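Local coordinates for protein type-2Aa cytolytic delta-endotoxin (Bacillus thuringiensis serovar kyushuensis, PDB 1CBY) that kills dipteran insect larvae by forming pores in the epithelial cell membrane of the midgut, at residues Leu203-Thr206 with Ser210-Tyr213. Residues are numbered along the deposited sequence; the frame is centred on the assembly and turned at random.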
loop_
_atom_site.group_PDB
_atom_site.type_symbol
_atom_site.label_atom_id
_atom_site.label_comp_id
_atom_site.label_asym_id
_atom_site.label_seq_id
_atom_site.Cartn_x
_atom_site.Cartn_y
_atom_site.Cartn_z
ATOM N N LEU A 203 -7.106 16.461 9.013
ATOM C CA LEU A 203 -6.699 15.107 9.386
ATOM C C LEU A 203 -7.826 14.079 9.318
ATOM O O LEU A 203 -7.572 12.888 9.115
ATOM C CB LEU A 203 -6.095 15.095 10.795
ATOM C CG LEU A 203 -4.754 15.788 11.044
ATOM C CD1 LEU A 203 -4.408 15.685 12.526
ATOM C CD2 LEU A 203 -3.662 15.158 10.195
ATOM N N PHE A 204 -9.063 14.532 9.503
ATOM C CA PHE A 204 -10.207 13.631 9.475
ATOM C C PHE A 204 -11.156 13.847 8.299
ATOM O O PHE A 204 -12.344 13.531 8.371
ATOM C CB PHE A 204 -10.943 13.671 10.813
ATOM C CG PHE A 204 -10.111 13.175 11.957
ATOM C CD1 PHE A 204 -10.045 11.816 12.243
ATOM C CD2 PHE A 204 -9.340 14.057 12.708
ATOM C CE1 PHE A 204 -9.219 11.339 13.256
ATOM C CE2 PHE A 204 -8.512 13.592 13.722
ATOM C CZ PHE A 204 -8.450 12.229 13.997
ATOM N N PHE A 205 -10.602 14.360 7.206
ATOM C CA PHE A 205 -11.346 14.597 5.980
ATOM C C PHE A 205 -11.685 13.280 5.276
ATOM O O PHE A 205 -10.892 12.334 5.272
ATOM C CB PHE A 205 -10.513 15.459 5.036
ATOM C CG PHE A 205 -10.811 16.920 5.121
ATOM C CD1 PHE A 205 -11.736 17.409 6.043
ATOM C CD2 PHE A 205 -10.192 17.812 4.248
ATOM C CE1 PHE A 205 -12.043 18.769 6.092
ATOM C CE2 PHE A 205 -10.491 19.170 4.289
ATOM C CZ PHE A 205 -11.420 19.650 5.212
ATOM N N THR A 206 -12.856 13.232 4.658
ATOM C CA THR A 206 -13.299 12.050 3.929
ATOM C C THR A 206 -13.539 12.430 2.463
ATOM O O THR A 206 -13.552 13.611 2.113
ATOM C CB THR A 206 -14.595 11.465 4.534
ATOM O OG1 THR A 206 -15.643 12.438 4.461
ATOM C CG2 THR A 206 -14.379 11.069 5.985
ATOM N N SER A 210 -15.740 18.904 1.475
ATOM C CA SER A 210 -15.467 20.016 0.580
ATOM C C SER A 210 -14.623 21.069 1.292
ATOM O O SER A 210 -14.652 21.175 2.521
ATOM C CB SER A 210 -16.784 20.651 0.126
ATOM O OG SER A 210 -17.687 19.674 -0.366
ATOM N N ALA A 211 -13.881 21.851 0.516
ATOM C CA ALA A 211 -13.042 22.910 1.061
ATOM C C ALA A 211 -12.409 23.663 -0.097
ATOM O O ALA A 211 -12.325 23.140 -1.211
ATOM C CB ALA A 211 -11.959 22.325 1.967
ATOM N N ARG A 212 -12.052 24.919 0.145
ATOM C CA ARG A 212 -11.403 25.745 -0.866
ATOM C C ARG A 212 -9.982 25.202 -0.962
ATOM O O ARG A 212 -9.232 25.225 0.016
ATOM C CB ARG A 212 -11.417 27.216 -0.431
ATOM C CG ARG A 212 -10.400 28.131 -1.104
ATOM C CD ARG A 212 -10.734 28.453 -2.546
ATOM N NE ARG A 212 -9.882 29.532 -3.042
ATOM C CZ ARG A 212 -9.790 29.906 -4.315
ATOM N NH1 ARG A 212 -10.497 29.293 -5.253
ATOM N NH2 ARG A 212 -8.982 30.902 -4.652
ATOM N N TYR A 213 -9.664 24.621 -2.113
ATOM C CA TYR A 213 -8.361 24.032 -2.359
ATOM C C TYR A 213 -7.500 24.774 -3.364
ATOM O O TYR A 213 -7.992 25.364 -4.333
ATOM C CB TYR A 213 -8.517 22.593 -2.853
ATOM C CG TYR A 213 -8.613 21.559 -1.764
ATOM C CD1 TYR A 213 -7.466 20.967 -1.240
ATOM C CD2 TYR A 213 -9.848 21.154 -1.266
ATOM C CE1 TYR A 213 -7.547 19.998 -0.243
ATOM C CE2 TYR A 213 -9.937 20.183 -0.269
ATOM C CZ TYR A 213 -8.781 19.615 0.236
ATOM O OH TYR A 213 -8.860 18.691 1.249
#
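Tyr213 OH is set against one edge of the Phe205 ring, 3.4 Å from Phe205 CD2, and close to the plane of that ring. The neighbouring Phe205 CE2 is almost equally close, at 3.5 Å from Tyr213 OH, so the oxygen meets the CD2-CE2 side of the ring and not a single carbon. The two side chains run past each other from opposing sides, and the tilt of about 53° between their ring normals is neither parallel nor perpendicular. The Phe205 ring lies almost in the plane of CA, CB and CG (chi2 3°), which directs CD2 away from its own CA and brings this edge round to the tyrosine. CE2 also reaches Ala211, at 4.2 Å from Ala211 CB, in an oblique apolar contact. In the Cyt-toxin alpha/beta fold, a sheet flanked by helices, this loop follows helix 199-202 and links antiparallel strands 183-195 and 210-225; it turns back so that the Phe205 ring lies beside the first residues of 210-225. There the backbone of Ala211 bonds to Val105 of strand 104-106, and that of Tyr213 to Gln103, at the break between 90-102 and 104-106. Ile107 of helix 107-122 touches both aromatic side chains; Tyr213 also meets Met110 of that helix and Val193 and Val195 of strand 183-195, which places it between helix and sheet. Further along the loop, the N-H of Thr206 bonds to Asp209 OD2, while Thr206 packs on Lys208 of the second subunit.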